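Local coordinates for UBX domain-containing protein 7 (Homo sapiens, PDB 5X3P), which links neddylated cullin-RING ubiquitin ligases to the segregase VCP/p97, which it contacts through the UBX domain that makes up this chain, at residues 33-36 and 37-41; 54-57 and 58-61. The protein carries 1 engineered substitution. All coordinates share one frame; numbering follows the deposited sequence.

Interaction 1: 33-36 and 37-41; sequences VKHV and QSKGY
Val36 and Tyr41 meet where helix 29-38 comes to its end, Val36 CG1 lying 3.5 Å from Tyr41 CB. CG1 stands opposite the backbone N (chi1 170°), beside the carbonyl carbon and thus toward the returning chain. This branched residue is buried against Leu48 and Val79 of the sheet, while the Tyr41 ring turns away to pack on Phe46 and Tyr13.

Backbone bonds close the helix as a Schellman motif. Tyr41 N binds Val36 O at 3.1 Å and, within the turn, Gly40 N binds Gln37 O at 3.0 Å. Gly40 is the C-prime residue; lacking CB, it suits the positive phi of 98°, where a beta carbon would crowd the Lys39 carbonyl oxygen. A water lies within hydrogen-bonding distance of both Val33 O and Tyr41 O.

On the outer side Ser38 OG donates to His35 O at 2.9 Å. Lys39, bent at chi2 (-62°), lays CG over one face of the His35 imidazole and brings Lys39 CE to 3.6 Å from His35 CE1. His35 NE2 bonds Glu19, whose carboxylate probably eases the nearness of the lysine's charge.

Two carbonyls at the helix end thus find substitute donors: the Ser38 hydroxyl and, weakly, Lys39 N for His35 O, and Tyr41 N for Val36 O.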
loop_
_atom_site.group_PDB
_atom_site.type_symbol
_atom_site.label_atom_id
_atom_site.label_comp_id
_atom_site.label_asym_id
_atom_site.label_seq_id
_atom_site.Cartn_x
_atom_site.Cartn_y
_atom_site.Cartn_z
ATOM N N VAL A 33 -1.354 5.255 -0.932
ATOM C CA VAL A 33 -0.174 6.112 -1.085
ATOM C C VAL A 33 -0.313 7.368 -0.240
ATOM O O VAL A 33 0.629 7.760 0.449
ATOM C CB VAL A 33 0.064 6.498 -2.565
ATOM C CG1 VAL A 33 1.176 7.552 -2.698
ATOM C CG2 VAL A 33 0.437 5.253 -3.373
ATOM N N LYS A 34 -1.491 7.991 -0.291
ATOM C CA LYS A 34 -1.742 9.210 0.476
ATOM C C LYS A 34 -1.790 8.939 1.976
ATOM O O LYS A 34 -1.341 9.755 2.772
ATOM C CB LYS A 34 -3.038 9.903 0.015
ATOM C CG LYS A 34 -2.901 10.748 -1.269
ATOM C CD LYS A 34 -4.258 11.353 -1.733
ATOM C CE LYS A 34 -4.919 12.258 -0.673
ATOM N NZ LYS A 34 -5.875 11.539 0.235
ATOM N N HIS A 35 -2.331 7.791 2.370
ATOM C CA HIS A 35 -2.329 7.447 3.786
ATOM C C HIS A 35 -0.914 7.332 4.328
ATOM O O HIS A 35 -0.608 7.830 5.415
ATOM C CB HIS A 35 -3.075 6.150 4.067
ATOM C CG HIS A 35 -3.026 5.755 5.506
ATOM N ND1 HIS A 35 -3.792 6.373 6.469
ATOM C CD2 HIS A 35 -2.257 4.849 6.160
ATOM C CE1 HIS A 35 -3.525 5.843 7.649
ATOM N NE2 HIS A 35 -2.598 4.911 7.490
ATOM N N VAL A 36 -0.041 6.660 3.580
ATOM C CA VAL A 36 1.343 6.500 4.018
ATOM C C VAL A 36 2.079 7.847 4.035
ATOM O O VAL A 36 2.921 8.102 4.898
ATOM C CB VAL A 36 2.080 5.447 3.149
ATOM C CG1 VAL A 36 3.565 5.447 3.435
ATOM C CG2 VAL A 36 1.483 4.056 3.408
ATOM N N GLN A 37 1.741 8.704 3.075
ATOM C CA GLN A 37 2.273 10.063 3.004
ATOM C C GLN A 37 1.899 10.876 4.248
ATOM O O GLN A 37 2.732 11.585 4.820
ATOM C CB GLN A 37 1.734 10.744 1.748
ATOM C CG GLN A 37 2.513 11.949 1.288
ATOM C CD GLN A 37 2.395 12.124 -0.217
ATOM O OE1 GLN A 37 3.324 11.792 -0.978
ATOM N NE2 GLN A 37 1.233 12.622 -0.664
ATOM N N SER A 38 0.648 10.764 4.679
ATOM C CA SER A 38 0.208 11.488 5.872
ATOM C C SER A 38 0.906 10.970 7.132
ATOM O O SER A 38 0.939 11.660 8.150
ATOM C CB SER A 38 -1.306 11.386 6.051
ATOM O OG SER A 38 -1.626 10.216 6.785
ATOM N N LYS A 39 1.463 9.760 7.067
ATOM C CA LYS A 39 2.170 9.181 8.212
ATOM C C LYS A 39 3.649 9.540 8.179
ATOM O O LYS A 39 4.447 9.003 8.959
ATOM C CB LYS A 39 2.015 7.653 8.261
ATOM C CG LYS A 39 0.593 7.164 8.546
ATOM C CD LYS A 39 0.096 7.623 9.912
ATOM C CE LYS A 39 -1.326 7.140 10.154
ATOM N NZ LYS A 39 -1.971 7.866 11.283
ATOM N N GLY A 40 4.010 10.434 7.264
ATOM C CA GLY A 40 5.363 10.952 7.199
ATOM C C GLY A 40 6.255 10.280 6.172
ATOM O O GLY A 40 7.469 10.434 6.220
ATOM N N TYR A 41 5.664 9.544 5.233
ATOM C CA TYR A 41 6.454 8.876 4.204
ATOM C C TYR A 41 6.032 9.296 2.792
ATOM O O TYR A 41 5.242 8.614 2.131
ATOM C CB TYR A 41 6.381 7.356 4.394
ATOM C CG TYR A 41 6.910 6.922 5.737
ATOM C CD1 TYR A 41 8.248 6.625 5.903
ATOM C CD2 TYR A 41 6.075 6.827 6.842
ATOM C CE1 TYR A 41 8.752 6.239 7.127
ATOM C CE2 TYR A 41 6.563 6.446 8.079
ATOM C CZ TYR A 41 7.908 6.147 8.212
ATOM O OH TYR A 41 8.423 5.759 9.421
HETATM O O HOH W 1 3.577 7.686 0.065
#

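Interaction 2: 54-57 and 58-61; sequences RRKL and SHLD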
loop_
_atom_site.group_PDB
_atom_site.type_symbol
_atom_site.label_atom_id
_atom_site.label_comp_id
_atom_site.label_asym_id
_atom_site.label_seq_id
_atom_site.Cartn_x
_atom_site.Cartn_y
_atom_site.Cartn_z
ATOM N N ARG A 54 4.498 -10.716 -4.245
ATOM C CA ARG A 54 5.444 -9.614 -4.236
ATOM C C ARG A 54 5.120 -8.664 -5.384
ATOM O O ARG A 54 5.060 -9.066 -6.543
ATOM C CB ARG A 54 6.878 -10.122 -4.362
ATOM C CG ARG A 54 7.914 -9.008 -4.387
ATOM C CD ARG A 54 9.327 -9.567 -4.433
ATOM N NE ARG A 54 10.331 -8.537 -4.724
ATOM C CZ ARG A 54 10.943 -7.798 -3.800
ATOM N NH1 ARG A 54 10.647 -7.961 -2.515
ATOM N NH2 ARG A 54 11.845 -6.891 -4.161
ATOM N N ARG A 55 4.913 -7.398 -5.054
ATOM C CA ARG A 55 4.527 -6.414 -6.048
ATOM C C ARG A 55 5.200 -5.107 -5.687
ATOM O O ARG A 55 5.249 -4.740 -4.518
ATOM C CB ARG A 55 3.003 -6.230 -6.032
ATOM C CG ARG A 55 2.198 -7.348 -6.708
ATOM C CD ARG A 55 0.719 -7.193 -6.392
ATOM N NE ARG A 55 0.602 -7.382 -4.971
ATOM C CZ ARG A 55 -0.256 -8.171 -4.354
ATOM N NH1 ARG A 55 -1.194 -8.847 -5.005
ATOM N NH2 ARG A 55 -0.163 -8.245 -3.052
ATOM N N LYS A 56 5.733 -4.410 -6.683
ATOM C CA LYS A 56 6.178 -3.045 -6.467
ATOM C C LYS A 56 4.996 -2.173 -6.856
ATOM O O LYS A 56 4.708 -2.012 -8.051
ATOM C CB LYS A 56 7.390 -2.730 -7.342
ATOM C CG LYS A 56 8.561 -3.697 -7.182
ATOM C CD LYS A 56 9.711 -3.070 -6.396
ATOM C CE LYS A 56 11.002 -3.899 -6.515
ATOM N NZ LYS A 56 11.601 -3.880 -7.888
ATOM N N LEU A 57 4.284 -1.647 -5.864
ATOM C CA LEU A 57 3.070 -0.882 -6.133
ATOM C C LEU A 57 3.411 0.446 -6.807
ATOM O O LEU A 57 2.573 1.070 -7.483
ATOM C CB LEU A 57 2.281 -0.652 -4.836
ATOM C CG LEU A 57 1.887 -1.885 -4.016
ATOM C CD1 LEU A 57 1.080 -1.446 -2.788
ATOM C CD2 LEU A 57 1.032 -2.811 -4.863
ATOM N N SER A 58 4.651 0.890 -6.644
ATOM C CA SER A 58 5.049 2.123 -7.299
ATOM C C SER A 58 5.144 1.889 -8.802
ATOM O O SER A 58 5.144 2.838 -9.575
ATOM C CB SER A 58 6.374 2.659 -6.728
ATOM O OG SER A 58 6.792 3.854 -7.393
ATOM N N HIS A 59 5.215 0.626 -9.222
ATOM C CA HIS A 59 5.246 0.319 -10.665
ATOM C C HIS A 59 3.843 0.370 -11.297
ATOM O O HIS A 59 3.698 0.285 -12.522
ATOM C CB HIS A 59 5.887 -1.051 -10.936
ATOM C CG HIS A 59 7.353 -1.101 -10.656
ATOM N ND1 HIS A 59 8.124 -2.201 -10.958
ATOM C CD2 HIS A 59 8.189 -0.188 -10.103
ATOM C CE1 HIS A 59 9.380 -1.964 -10.611
ATOM N NE2 HIS A 59 9.446 -0.748 -10.095
ATOM N N LEU A 60 2.819 0.509 -10.462
ATOM C CA LEU A 60 1.444 0.587 -10.942
ATOM C C LEU A 60 0.944 2.026 -10.941
ATOM O O LEU A 60 1.394 2.860 -10.139
ATOM C CB LEU A 60 0.523 -0.271 -10.073
ATOM C CG LEU A 60 0.853 -1.756 -9.960
ATOM C CD1 LEU A 60 -0.040 -2.420 -8.913
ATOM C CD2 LEU A 60 0.687 -2.451 -11.308
ATOM N N ASP A 61 0.012 2.324 -11.844
ATOM C CA ASP A 61 -0.643 3.632 -11.851
ATOM C C ASP A 61 -1.489 3.792 -10.593
ATOM O O ASP A 61 -2.315 2.925 -10.277
ATOM C CB ASP A 61 -1.544 3.741 -13.078
ATOM C CG ASP A 61 -1.805 5.167 -13.475
ATOM O OD1 ASP A 61 -2.534 5.860 -12.733
ATOM O OD2 ASP A 61 -1.277 5.591 -14.530
#
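Lys56 lays its CB over the face of the His59 imidazole, 3.6 Å from the ring centroid and only 8° off the ring normal, a nearly centred CH-pi contact. His59 CG sits opposite its own carbonyl carbon (chi1 -69°), which swings the ring back alongside the lysine, so that the two side chains run the same way. Lys56 CG, likewise opposite its carbonyl carbon (chi1 -55°), stays near the imidazole too, 3.9 Å from His59 CE1, and bends at chi2 and chi4 keep Lys56 NZ 4.0 Å from His59 CE1. A long aliphatic stem suits this place because it can cover a ring while its ammonium end stays at the surface beside the imidazole.

Two backbone bonds wind the chain into a short turn directly after strand 55-56. His59 N donates to Lys56 O at 2.9 Å, and Leu60 N to Leu57 O at 3.0 Å; their three-residue spacing makes the turn 3-10.

Beneath the turn, Leu57 CD2 approaches Leu60 CD1 at 4.2 Å, a loose apolar touch. These leucines also reach helix 29-38, Leu57 against Leu32 and Leu60 against Leu29, while Ser58 OG is held by Arg82.

The turn is thus two-sided: leucines face the helix, and a lysine stem shields a histidine face at the surface. With Lys56 NZ 4.4 Å from His59 NE2, a protonated imidazole would probably be disfavoured.

Both contacts are local, one at a helix end and one at a 3-10 turn, within one ubiquitin-like UBX domain, their centres about 16 Å apart and their nearest atoms about 6 Å apart without touching. Interaction 1 ends helix 29-38 and is partly buried, its valines resting on the sheet; interaction 2 follows the edge strand 55-56 and is largely a surface contact. Helix 29-38 relates them, since it supplies the body of the first and leucines that receive Leu57 and Leu60 of the second. Each pairs a lysine with a histidine face, but 33-41 has a glutamate at the imidazole and a helix end closed through a glycine at positive phi, whereas 54-61 relies on a CH-pi contact.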